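Local atomic coordinates of AT-less polyketide synthase (Streptomyces platensis subsp. rosaceus, PDB entry 4QYR), a protein that probably condenses acyl units on carrier proteins as a ketosynthase domain of a modular enzyme in isomigrastatin biosynthesis. Residues A[466-480]-A[513-525]. Numbering follows the deposited sequence.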
# COMPACT_ATOMS: atom_id res chain seq x y z
N ARG A 466 -16.23 8.46 -35.50
CA ARG A 466 -17.23 9.50 -35.72
C ARG A 466 -17.51 10.19 -34.40
O ARG A 466 -17.66 11.41 -34.34
CB ARG A 466 -18.53 8.93 -36.28
CG ARG A 466 -18.81 9.36 -37.71
CD ARG A 466 -20.26 9.14 -38.12
NE ARG A 466 -21.16 10.13 -37.54
CZ ARG A 466 -22.36 9.85 -37.02
NH1 ARG A 466 -22.79 8.60 -37.00
NH2 ARG A 466 -23.11 10.82 -36.53
N ALA A 467 -17.56 9.39 -33.33
CA ALA A 467 -17.77 9.91 -31.99
C ALA A 467 -16.66 10.88 -31.61
O ALA A 467 -16.93 12.03 -31.29
CB ALA A 467 -17.87 8.77 -31.00
N THR A 468 -15.40 10.42 -31.66
CA THR A 468 -14.26 11.29 -31.35
C THR A 468 -14.28 12.58 -32.18
O THR A 468 -14.10 13.68 -31.64
CB THR A 468 -12.91 10.58 -31.59
OG1 THR A 468 -12.78 9.47 -30.69
CG2 THR A 468 -11.76 11.53 -31.33
N ALA A 469 -14.50 12.45 -33.48
CA ALA A 469 -14.52 13.61 -34.36
C ALA A 469 -15.63 14.60 -33.97
O ALA A 469 -15.42 15.81 -33.91
CB ALA A 469 -14.68 13.18 -35.80
N GLY A 470 -16.82 14.06 -33.71
CA GLY A 470 -17.94 14.86 -33.28
C GLY A 470 -17.63 15.67 -32.03
O GLY A 470 -17.77 16.90 -32.04
N ARG A 471 -17.22 15.01 -30.96
CA ARG A 471 -16.95 15.71 -29.72
C ARG A 471 -15.81 16.72 -29.88
O ARG A 471 -15.78 17.73 -29.18
CB ARG A 471 -16.62 14.73 -28.58
CG ARG A 471 -17.26 13.37 -28.67
CD ARG A 471 -16.84 12.48 -27.51
NE ARG A 471 -17.07 13.15 -26.24
CZ ARG A 471 -16.50 12.81 -25.09
NH1 ARG A 471 -15.65 11.78 -25.03
NH2 ARG A 471 -16.79 13.49 -23.99
N LEU A 472 -14.88 16.43 -30.79
CA LEU A 472 -13.80 17.38 -31.06
C LEU A 472 -14.33 18.62 -31.75
O LEU A 472 -13.97 19.74 -31.37
CB LEU A 472 -12.69 16.75 -31.91
CG LEU A 472 -11.45 17.64 -31.95
CD1 LEU A 472 -11.03 18.03 -30.53
CD2 LEU A 472 -10.29 16.98 -32.67
N ARG A 473 -15.19 18.44 -32.76
CA ARG A 473 -15.83 19.59 -33.39
C ARG A 473 -16.49 20.46 -32.34
O ARG A 473 -16.18 21.64 -32.22
CB ARG A 473 -16.88 19.17 -34.41
CG ARG A 473 -17.67 20.36 -34.93
CD ARG A 473 -18.94 19.98 -35.66
NE ARG A 473 -19.71 18.98 -34.92
CZ ARG A 473 -20.88 18.49 -35.32
NH1 ARG A 473 -21.44 18.92 -36.44
NH2 ARG A 473 -21.49 17.58 -34.58
N ASP A 474 -17.38 19.85 -31.57
CA ASP A 474 -18.14 20.54 -30.54
C ASP A 474 -17.27 21.31 -29.54
O ASP A 474 -17.51 22.49 -29.29
CB ASP A 474 -19.02 19.55 -29.78
CG ASP A 474 -20.18 19.05 -30.62
OD1 ASP A 474 -20.18 19.24 -31.86
OD2 ASP A 474 -21.11 18.46 -30.03
N PHE A 475 -16.27 20.65 -28.96
CA PHE A 475 -15.37 21.32 -28.03
C PHE A 475 -14.63 22.48 -28.69
O PHE A 475 -14.44 23.53 -28.08
CB PHE A 475 -14.36 20.33 -27.46
CG PHE A 475 -13.22 20.97 -26.71
CD1 PHE A 475 -13.30 21.16 -25.33
CD2 PHE A 475 -12.06 21.36 -27.36
CE1 PHE A 475 -12.26 21.73 -24.62
CE2 PHE A 475 -11.03 21.94 -26.67
CZ PHE A 475 -11.12 22.13 -25.30
N LEU A 476 -14.19 22.28 -29.94
CA LEU A 476 -13.33 23.26 -30.58
C LEU A 476 -14.04 24.57 -30.85
O LEU A 476 -13.41 25.61 -30.84
CB LEU A 476 -12.77 22.70 -31.89
CG LEU A 476 -11.57 21.75 -31.75
CD1 LEU A 476 -10.82 21.59 -33.06
CD2 LEU A 476 -10.64 22.20 -30.61
N ASP A 477 -15.35 24.54 -31.07
CA ASP A 477 -16.01 25.79 -31.45
C ASP A 477 -16.62 26.50 -30.24
O ASP A 477 -16.74 27.72 -30.25
CB ASP A 477 -17.06 25.58 -32.54
CG ASP A 477 -18.36 24.97 -32.03
OD1 ASP A 477 -18.38 24.40 -30.92
OD2 ASP A 477 -19.37 25.09 -32.75
N ARG A 478 -16.99 25.76 -29.20
CA ARG A 478 -17.40 26.44 -27.97
C ARG A 478 -16.18 27.12 -27.37
O ARG A 478 -16.31 27.99 -26.51
CB ARG A 478 -18.04 25.48 -26.97
CG ARG A 478 -18.82 26.22 -25.88
CD ARG A 478 -20.34 26.15 -26.10
NE ARG A 478 -21.11 26.87 -25.08
CZ ARG A 478 -22.43 26.82 -24.96
NH1 ARG A 478 -23.05 27.52 -24.01
NH2 ARG A 478 -23.15 26.08 -25.80
N ALA A 479 -15.01 26.72 -27.85
CA ALA A 479 -13.75 27.32 -27.45
C ALA A 479 -13.36 28.42 -28.42
O ALA A 479 -12.25 28.94 -28.37
CB ALA A 479 -12.65 26.28 -27.36
N ARG A 480 -14.26 28.76 -29.33
CA ARG A 480 -14.05 29.95 -30.14
C ARG A 480 -15.19 30.93 -29.96
O ARG A 480 -14.98 32.13 -30.03
CB ARG A 480 -13.90 29.60 -31.61
CG ARG A 480 -12.59 28.92 -31.93
CD ARG A 480 -12.33 29.03 -33.41
NE ARG A 480 -13.59 29.14 -34.13
CZ ARG A 480 -13.75 28.87 -35.42
NH1 ARG A 480 -14.93 28.99 -36.00
NH2 ARG A 480 -12.70 28.47 -36.13
N MSE A 513 -8.01 26.97 -38.63
CA MSE A 513 -8.77 26.10 -37.75
C MSE A 513 -10.25 26.00 -38.17
O MSE A 513 -10.97 25.12 -37.69
CB MSE A 513 -8.66 26.55 -36.31
CG MSE A 513 -8.97 25.39 -35.34
SE MSE A 513 -9.50 25.82 -33.54
CE MSE A 513 -11.38 25.33 -33.72
N ASP A 514 -10.71 26.86 -39.06
CA ASP A 514 -12.01 26.57 -39.66
C ASP A 514 -11.82 25.55 -40.77
O ASP A 514 -12.77 24.89 -41.17
CB ASP A 514 -12.70 27.84 -40.17
CG ASP A 514 -13.12 28.76 -39.04
OD1 ASP A 514 -14.34 28.82 -38.76
OD2 ASP A 514 -12.25 29.40 -38.42
N ASP A 515 -10.59 25.41 -41.23
CA ASP A 515 -10.22 24.30 -42.09
C ASP A 515 -10.44 23.02 -41.28
O ASP A 515 -10.98 22.02 -41.78
CB ASP A 515 -8.77 24.42 -42.56
CG ASP A 515 -8.60 25.42 -43.69
OD1 ASP A 515 -9.26 26.48 -43.68
OD2 ASP A 515 -7.80 25.14 -44.61
N VAL A 516 -10.04 23.07 -40.02
CA VAL A 516 -10.22 21.98 -39.08
C VAL A 516 -11.70 21.73 -38.82
O VAL A 516 -12.21 20.65 -39.13
CB VAL A 516 -9.54 22.26 -37.73
CG1 VAL A 516 -9.81 21.14 -36.75
CG2 VAL A 516 -8.06 22.48 -37.93
N LEU A 517 -12.37 22.72 -38.26
CA LEU A 517 -13.79 22.61 -37.92
C LEU A 517 -14.69 22.19 -39.10
O LEU A 517 -15.68 21.47 -38.92
CB LEU A 517 -14.29 23.92 -37.35
CG LEU A 517 -14.13 24.08 -35.85
CD1 LEU A 517 -14.90 25.31 -35.39
CD2 LEU A 517 -14.62 22.83 -35.17
N GLY A 518 -14.35 22.65 -40.30
CA GLY A 518 -15.13 22.29 -41.46
C GLY A 518 -14.93 20.83 -41.83
O GLY A 518 -15.88 20.12 -42.16
N THR A 519 -13.68 20.39 -41.79
CA THR A 519 -13.36 19.03 -42.22
C THR A 519 -13.99 18.00 -41.27
O THR A 519 -14.42 16.94 -41.73
CB THR A 519 -11.84 18.81 -42.31
OG1 THR A 519 -11.28 19.75 -43.24
CG2 THR A 519 -11.54 17.41 -42.79
N LEU A 520 -14.05 18.32 -39.98
CA LEU A 520 -14.72 17.51 -38.95
C LEU A 520 -16.25 17.43 -39.12
O LEU A 520 -16.85 16.37 -38.93
CB LEU A 520 -14.41 18.05 -37.56
CG LEU A 520 -13.04 17.79 -36.94
CD1 LEU A 520 -13.04 18.13 -35.44
CD2 LEU A 520 -12.62 16.36 -37.18
N ASP A 521 -16.86 18.56 -39.44
CA ASP A 521 -18.30 18.65 -39.66
C ASP A 521 -18.76 17.77 -40.82
O ASP A 521 -19.82 17.14 -40.76
CB ASP A 521 -18.70 20.10 -39.91
CG ASP A 521 -20.00 20.49 -39.21
OD1 ASP A 521 -20.46 19.72 -38.34
OD2 ASP A 521 -20.54 21.57 -39.54
N ARG A 522 -17.95 17.72 -41.88
CA ARG A 522 -18.28 16.94 -43.07
C ARG A 522 -18.09 15.43 -42.87
O ARG A 522 -18.84 14.62 -43.43
CB ARG A 522 -17.44 17.43 -44.26
CG ARG A 522 -17.97 18.70 -44.95
CD ARG A 522 -17.19 19.02 -46.22
NE ARG A 522 -15.76 19.21 -45.97
CZ ARG A 522 -15.19 20.37 -45.63
NH1 ARG A 522 -15.92 21.47 -45.50
NH2 ARG A 522 -13.88 20.43 -45.42
N PHE A 523 -17.08 15.06 -42.09
CA PHE A 523 -16.81 13.65 -41.81
C PHE A 523 -17.88 13.09 -40.90
O PHE A 523 -18.36 11.96 -41.09
CB PHE A 523 -15.43 13.48 -41.17
CG PHE A 523 -15.22 12.15 -40.50
CD1 PHE A 523 -14.84 11.05 -41.23
CD2 PHE A 523 -15.41 12.01 -39.13
CE1 PHE A 523 -14.64 9.83 -40.60
CE2 PHE A 523 -15.22 10.79 -38.50
CZ PHE A 523 -14.83 9.70 -39.23
N PHE A 524 -18.27 13.89 -39.90
CA PHE A 524 -19.32 13.50 -38.97
C PHE A 524 -20.65 13.29 -39.68
O PHE A 524 -21.36 12.31 -39.43
CB PHE A 524 -19.49 14.57 -37.91
CG PHE A 524 -20.35 14.14 -36.76
CD1 PHE A 524 -19.82 13.37 -35.73
CD2 PHE A 524 -21.69 14.49 -36.70
CE1 PHE A 524 -20.60 12.98 -34.65
CE2 PHE A 524 -22.48 14.10 -35.63
CZ PHE A 524 -21.93 13.34 -34.60
N ALA A 525 -20.97 14.22 -40.58
CA ALA A 525 -22.20 14.17 -41.35
C ALA A 525 -22.20 13.03 -42.35
O ALA A 525 -23.21 12.76 -42.99
CB ALA A 525 -22.41 15.49 -42.05
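The F524 ring lies between two guanidinium groups of the facing helix, R466 over one face and R473 over the opposite one. R466 makes the more centred cation-pi contact, its CZ 4.3 Å from the centroid of the F524 ring, yet the two planes are 64° apart, so NH2 dips toward the rim instead of the group lying flat. R473 comes in off-centre, its CZ 4.8 Å from the same centroid. R466 O meets the ring's edge at CD1 and CE1, and G470 CA comes close to the same two carbons at a slant, the absence of a side chain letting the ring approach. R466 NE also gives a weak, strongly bent hydrogen bond to F524 O (2.9 Å). R473, its CG anti to the backbone N (chi1 172°), sits as a knob among L517, L520, D521 and F524; its guanidinium has a weak salt bridge from NE to OD1 of D474, and a further pairing of NH1 with D521 OD1 is modelled too close and is doubtful in detail. Helices 466-478 and 513-524 run roughly antiparallel (140°), their axes 9.1 Å apart at closest approach, within the RhiE-like KS-MAT linker region; L457 and I455 of strand 453-459 and V510 and L506 of strand 504-510 back their apolar side chains, an alpha-beta layering. Between the helices, L520 CD1 rests against L472 CB (3.8 Å), while A469 CB touches the F523 ring at CD2 (3.6 Å). Further along, the methyl CE of M513, a selenomethionine bent at chi3, reaches L476 CB at 3.5 Å, and V516 CG1 adjoins L476 CD1. R480 pairs with D514 through a two-pronged salt bridge: NH1 gives OD1 a hydrogen bond of 2.8 Å on the syn side but well out of the carboxylate plane, and NH2 a weaker one to OD2. L517 CD1 covers one face of the R480 guanidinium.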